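Local atomic coordinates of ferredoxin component of carbazole 1,9a-dioxygenase (Nocardioides aromaticivorans, PDB entry 3GCE), a protein that probably carries electrons through its Rieske [2Fe-2S] cluster to the terminal oxygenase of carbazole 1,9a-dioxygenase. Residues I47-L58 against I70-V81. Numbering follows the deposited sequence.
With FES (Fe2/s2 (inorganic) cluster), chain B.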
loop_
_atom_site.group_PDB
_atom_site.type_symbol
_atom_site.label_atom_id
_atom_site.label_comp_id
_atom_site.label_asym_id
_atom_site.label_seq_id
_atom_site.Cartn_x
_atom_site.Cartn_y
_atom_site.Cartn_z
ATOM N N ILE A 47 1.662 -1.719 1.587
ATOM C CA ILE A 47 2.477 -2.722 0.883
ATOM C C ILE A 47 3.586 -1.984 0.168
ATOM O O ILE A 47 3.532 -0.764 0.048
ATOM C CB ILE A 47 1.656 -3.630 -0.118
ATOM C CG1 ILE A 47 0.941 -2.789 -1.203
ATOM C CG2 ILE A 47 0.651 -4.475 0.665
ATOM C CD1 ILE A 47 0.453 -3.628 -2.441
ATOM N N SER A 48 4.597 -2.715 -0.287
ATOM C CA SER A 48 5.635 -2.097 -1.117
ATOM C C SER A 48 4.997 -1.369 -2.295
ATOM O O SER A 48 4.060 -1.877 -2.922
ATOM C CB SER A 48 6.599 -3.134 -1.658
ATOM O OG SER A 48 7.443 -2.493 -2.614
ATOM N N ASN A 49 5.512 -0.181 -2.595
ATOM C CA ASN A 49 4.981 0.609 -3.693
ATOM C C ASN A 49 5.497 0.148 -5.053
ATOM O O ASN A 49 5.024 0.616 -6.071
ATOM C CB ASN A 49 5.318 2.097 -3.514
ATOM C CG ASN A 49 4.426 3.001 -4.362
ATOM O OD1 ASN A 49 3.241 2.740 -4.507
ATOM N ND2 ASN A 49 4.999 4.062 -4.917
ATOM N N LEU A 50 6.494 -0.728 -5.057
ATOM C CA LEU A 50 7.081 -1.187 -6.313
ATOM C C LEU A 50 6.435 -2.459 -6.767
ATOM O O LEU A 50 6.484 -3.460 -6.057
ATOM C CB LEU A 50 8.578 -1.452 -6.168
ATOM C CG LEU A 50 9.527 -0.386 -6.667
ATOM C CD1 LEU A 50 9.425 -0.253 -8.221
ATOM C CD2 LEU A 50 9.255 0.920 -5.920
ATOM N N CYS A 51 5.877 -2.435 -7.974
ATOM C CA CYS A 51 5.257 -3.635 -8.543
ATOM C C CYS A 51 6.321 -4.734 -8.683
ATOM O O CYS A 51 7.474 -4.435 -9.020
ATOM C CB CYS A 51 4.647 -3.299 -9.917
ATOM S SG CYS A 51 3.767 -4.672 -10.663
ATOM N N SER A 52 5.956 -5.993 -8.427
ATOM C CA SER A 52 6.920 -7.081 -8.583
ATOM C C SER A 52 7.113 -7.522 -10.041
ATOM O O SER A 52 8.063 -8.265 -10.353
ATOM C CB SER A 52 6.482 -8.302 -7.778
ATOM O OG SER A 52 5.301 -8.818 -8.331
ATOM N N HIS A 53 6.255 -7.058 -10.938
ATOM C CA HIS A 53 6.333 -7.535 -12.304
ATOM C C HIS A 53 7.448 -6.810 -13.087
ATOM O O HIS A 53 8.252 -7.442 -13.774
ATOM C CB HIS A 53 4.967 -7.433 -13.018
ATOM C CG HIS A 53 5.057 -7.685 -14.488
ATOM N ND1 HIS A 53 4.828 -6.703 -15.425
ATOM C CD2 HIS A 53 5.433 -8.785 -15.179
ATOM C CE1 HIS A 53 5.024 -7.201 -16.636
ATOM N NE2 HIS A 53 5.405 -8.460 -16.511
ATOM N N ALA A 54 7.471 -5.486 -12.992
ATOM C CA ALA A 54 8.517 -4.676 -13.606
ATOM C C ALA A 54 8.547 -3.380 -12.826
ATOM O O ALA A 54 7.818 -3.227 -11.848
ATOM C CB ALA A 54 8.229 -4.431 -15.084
ATOM N N GLU A 55 9.389 -2.442 -13.226
ATOM C CA GLU A 55 9.410 -1.196 -12.503
ATOM C C GLU A 55 8.125 -0.418 -12.758
ATOM O O GLU A 55 7.893 0.073 -13.866
ATOM C CB GLU A 55 10.625 -0.353 -12.868
ATOM C CG GLU A 55 10.781 0.831 -11.931
ATOM C CD GLU A 55 11.609 1.939 -12.538
ATOM O OE1 GLU A 55 12.275 1.682 -13.575
ATOM O OE2 GLU A 55 11.596 3.060 -11.976
ATOM N N ALA A 56 7.284 -0.320 -11.735
ATOM C CA ALA A 56 6.142 0.606 -11.771
ATOM C C ALA A 56 5.718 0.915 -10.345
ATOM O O ALA A 56 6.022 0.141 -9.440
ATOM C CB ALA A 56 4.980 0.026 -12.566
ATOM N N TYR A 57 5.014 2.029 -10.163
ATOM C CA TYR A 57 4.720 2.556 -8.844
ATOM C C TYR A 57 3.225 2.466 -8.553
ATOM O O TYR A 57 2.408 3.141 -9.163
ATOM C CB TYR A 57 5.334 3.980 -8.663
ATOM C CG TYR A 57 6.819 3.899 -8.936
ATOM C CD1 TYR A 57 7.714 3.563 -7.908
ATOM C CD2 TYR A 57 7.328 4.065 -10.226
ATOM C CE1 TYR A 57 9.090 3.429 -8.153
ATOM C CE2 TYR A 57 8.732 3.918 -10.489
ATOM C CZ TYR A 57 9.587 3.607 -9.422
ATOM O OH TYR A 57 10.942 3.449 -9.607
ATOM N N LEU A 58 2.885 1.564 -7.627
ATOM C CA LEU A 58 1.510 1.152 -7.427
ATOM C C LEU A 58 0.557 2.270 -6.981
ATOM O O LEU A 58 -0.604 2.271 -7.362
ATOM C CB LEU A 58 1.450 -0.011 -6.422
ATOM C CG LEU A 58 2.209 -1.267 -6.871
ATOM C CD1 LEU A 58 2.158 -2.302 -5.731
ATOM C CD2 LEU A 58 1.607 -1.860 -8.179
ATOM N N ILE A 70 -5.044 -3.147 -5.357
ATOM C CA ILE A 70 -4.417 -2.051 -6.078
ATOM C C ILE A 70 -4.034 -2.582 -7.472
ATOM O O ILE A 70 -3.474 -3.668 -7.618
ATOM C CB ILE A 70 -3.166 -1.527 -5.338
ATOM C CG1 ILE A 70 -2.594 -0.277 -6.034
ATOM C CG2 ILE A 70 -2.077 -2.632 -5.261
ATOM C CD1 ILE A 70 -3.542 0.930 -6.047
ATOM N N GLU A 71 -4.330 -1.797 -8.490
ATOM C CA GLU A 71 -4.068 -2.203 -9.862
ATOM C C GLU A 71 -2.885 -1.388 -10.380
ATOM O O GLU A 71 -2.910 -0.157 -10.332
ATOM C CB GLU A 71 -5.306 -1.958 -10.699
ATOM C CG GLU A 71 -5.161 -2.199 -12.204
ATOM C CD GLU A 71 -6.477 -1.908 -12.930
ATOM O OE1 GLU A 71 -7.358 -1.257 -12.332
ATOM O OE2 GLU A 71 -6.643 -2.315 -14.098
ATOM N N CYS A 72 -1.836 -2.074 -10.834
ATOM C CA CYS A 72 -0.606 -1.411 -11.288
ATOM C C CYS A 72 -0.932 -0.512 -12.495
ATOM O O CYS A 72 -1.656 -0.937 -13.399
ATOM C CB CYS A 72 0.403 -2.492 -11.707
ATOM S SG CYS A 72 1.956 -1.850 -12.405
ATOM N N PRO A 73 -0.390 0.717 -12.536
ATOM C CA PRO A 73 -0.722 1.576 -13.685
ATOM C C PRO A 73 -0.101 1.152 -15.030
ATOM O O PRO A 73 -0.552 1.619 -16.100
ATOM C CB PRO A 73 -0.176 2.952 -13.277
ATOM C CG PRO A 73 0.931 2.668 -12.320
ATOM C CD PRO A 73 0.501 1.392 -11.563
ATOM N N LEU A 74 0.899 0.271 -14.986
ATOM C CA LEU A 74 1.681 0.012 -16.171
ATOM C C LEU A 74 1.135 -1.151 -16.997
ATOM O O LEU A 74 0.857 -0.971 -18.187
ATOM C CB LEU A 74 3.174 -0.151 -15.840
ATOM C CG LEU A 74 4.124 -0.266 -17.032
ATOM C CD1 LEU A 74 4.015 0.946 -18.011
ATOM C CD2 LEU A 74 5.563 -0.467 -16.518
ATOM N N HIS A 75 1.003 -2.333 -16.395
ATOM C CA HIS A 75 0.411 -3.473 -17.116
ATOM C C HIS A 75 -0.816 -4.036 -16.406
ATOM O O HIS A 75 -1.285 -5.161 -16.711
ATOM C CB HIS A 75 1.417 -4.591 -17.368
ATOM C CG HIS A 75 2.746 -4.117 -17.872
ATOM N ND1 HIS A 75 3.885 -4.170 -17.106
ATOM C CD2 HIS A 75 3.124 -3.610 -19.073
ATOM C CE1 HIS A 75 4.914 -3.718 -17.807
ATOM N NE2 HIS A 75 4.476 -3.356 -19.002
ATOM N N VAL A 76 -1.321 -3.255 -15.455
ATOM C CA VAL A 76 -2.612 -3.519 -14.786
ATOM C C VAL A 76 -2.735 -4.907 -14.117
ATOM O O VAL A 76 -3.828 -5.461 -13.965
ATOM C CB VAL A 76 -3.870 -3.109 -15.650
ATOM C CG1 VAL A 76 -3.843 -1.603 -15.938
ATOM C CG2 VAL A 76 -4.032 -3.935 -16.954
ATOM N N GLY A 77 -1.585 -5.450 -13.716
ATOM C CA GLY A 77 -1.568 -6.513 -12.710
ATOM C C GLY A 77 -2.222 -6.006 -11.435
ATOM O O GLY A 77 -2.419 -4.801 -11.281
ATOM N N ARG A 78 -2.564 -6.902 -10.509
ATOM C CA ARG A 78 -3.159 -6.475 -9.232
ATOM C C ARG A 78 -2.550 -7.171 -8.030
ATOM O O ARG A 78 -2.055 -8.292 -8.155
ATOM C CB ARG A 78 -4.669 -6.700 -9.195
ATOM C CG ARG A 78 -5.468 -5.886 -10.230
ATOM C CD ARG A 78 -6.981 -5.987 -9.997
ATOM N NE ARG A 78 -7.728 -5.343 -11.088
ATOM C CZ ARG A 78 -9.044 -5.118 -11.088
ATOM N NH1 ARG A 78 -9.802 -5.484 -10.056
ATOM N NH2 ARG A 78 -9.603 -4.526 -12.136
ATOM N N PHE A 79 -2.579 -6.483 -6.884
ATOM C CA PHE A 79 -2.203 -7.069 -5.584
ATOM C C PHE A 79 -3.305 -6.868 -4.561
ATOM O O PHE A 79 -4.025 -5.854 -4.586
ATOM C CB PHE A 79 -0.915 -6.433 -5.040
ATOM C CG PHE A 79 0.282 -6.629 -5.950
ATOM C CD1 PHE A 79 0.592 -5.677 -6.926
ATOM C CD2 PHE A 79 1.141 -7.728 -5.776
ATOM C CE1 PHE A 79 1.711 -5.836 -7.774
ATOM C CE2 PHE A 79 2.250 -7.890 -6.609
ATOM C CZ PHE A 79 2.537 -6.928 -7.602
ATOM N N ASP A 80 -3.406 -7.820 -3.646
ATOM C CA ASP A 80 -4.230 -7.670 -2.461
ATOM C C ASP A 80 -3.461 -6.725 -1.497
ATOM O O ASP A 80 -2.351 -7.040 -1.077
ATOM C CB ASP A 80 -4.466 -9.054 -1.836
ATOM C CG ASP A 80 -5.100 -8.973 -0.445
ATOM O OD1 ASP A 80 -5.852 -7.985 -0.170
ATOM O OD2 ASP A 80 -4.830 -9.898 0.371
ATOM N N VAL A 81 -4.056 -5.584 -1.149
ATOM C CA VAL A 81 -3.408 -4.631 -0.225
ATOM C C VAL A 81 -3.284 -5.113 1.210
ATOM O O VAL A 81 -2.501 -4.544 1.979
ATOM C CB VAL A 81 -4.057 -3.225 -0.272
ATOM C CG1 VAL A 81 -3.932 -2.637 -1.688
ATOM C CG2 VAL A 81 -5.528 -3.254 0.185
HETATM FE FE1 FES B . 3.131 -3.744 -12.682
HETATM FE FE2 FES B . 3.847 -4.853 -15.089
HETATM S S1 FES B . 1.938 -5.220 -13.934
HETATM S S2 FES B . 4.929 -3.380 -13.845
#
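Cys51 and Cys72 bind one iron of the [2Fe-2S] cluster, while His53 and His75 bind the other: 47-58 supplies Cys-X-His and 70-81 Cys-X-X-His, the paired motifs of a Rieske centre. The thiolates reach FE1 at 2.3 Å from Cys51 SG and 2.2 Å from Cys72 SG; in both, SG stands anti to the backbone N (chi1 -176° and 176°), which carries both sulfurs to the same iron. His53 ND1 and His75 ND1 each lie 2.1 Å from FE2, with the ring planes steeply inclined. The two ND1 atoms approach closely because they share a metal.

Backbone N-H groups serve the cysteine sulfurs: His53 N donates to Cys51 SG, and Leu74 N to Cys72 SG at 3.5 Å and 164°, almost straight. Such bonds would spread the thiolate charge.

Apolar side chains pack beside the cysteine sulfurs. Ala56, having only a methyl group, can lie close to both Cys72 SG (3.6 Å from CB) and the sulfide S2; its CB also meets Leu74 CB. The Phe79 ring turns its edge to Cys51 SG, which lies 3.7 Å from Phe79 CE1, and to Ser52 OG, itself hydrogen-bonded to Leu93 O. Leu58 sends CD1 to Phe79 CD1 (3.9 Å) and CD2 to Cys72 CB, and Ile47 CD1 rests on Ile70 CG2.

Apolar packing thus shields the cysteine-bound iron, whereas exposed imidazoles hold the other, consistent with electrons passing through that end.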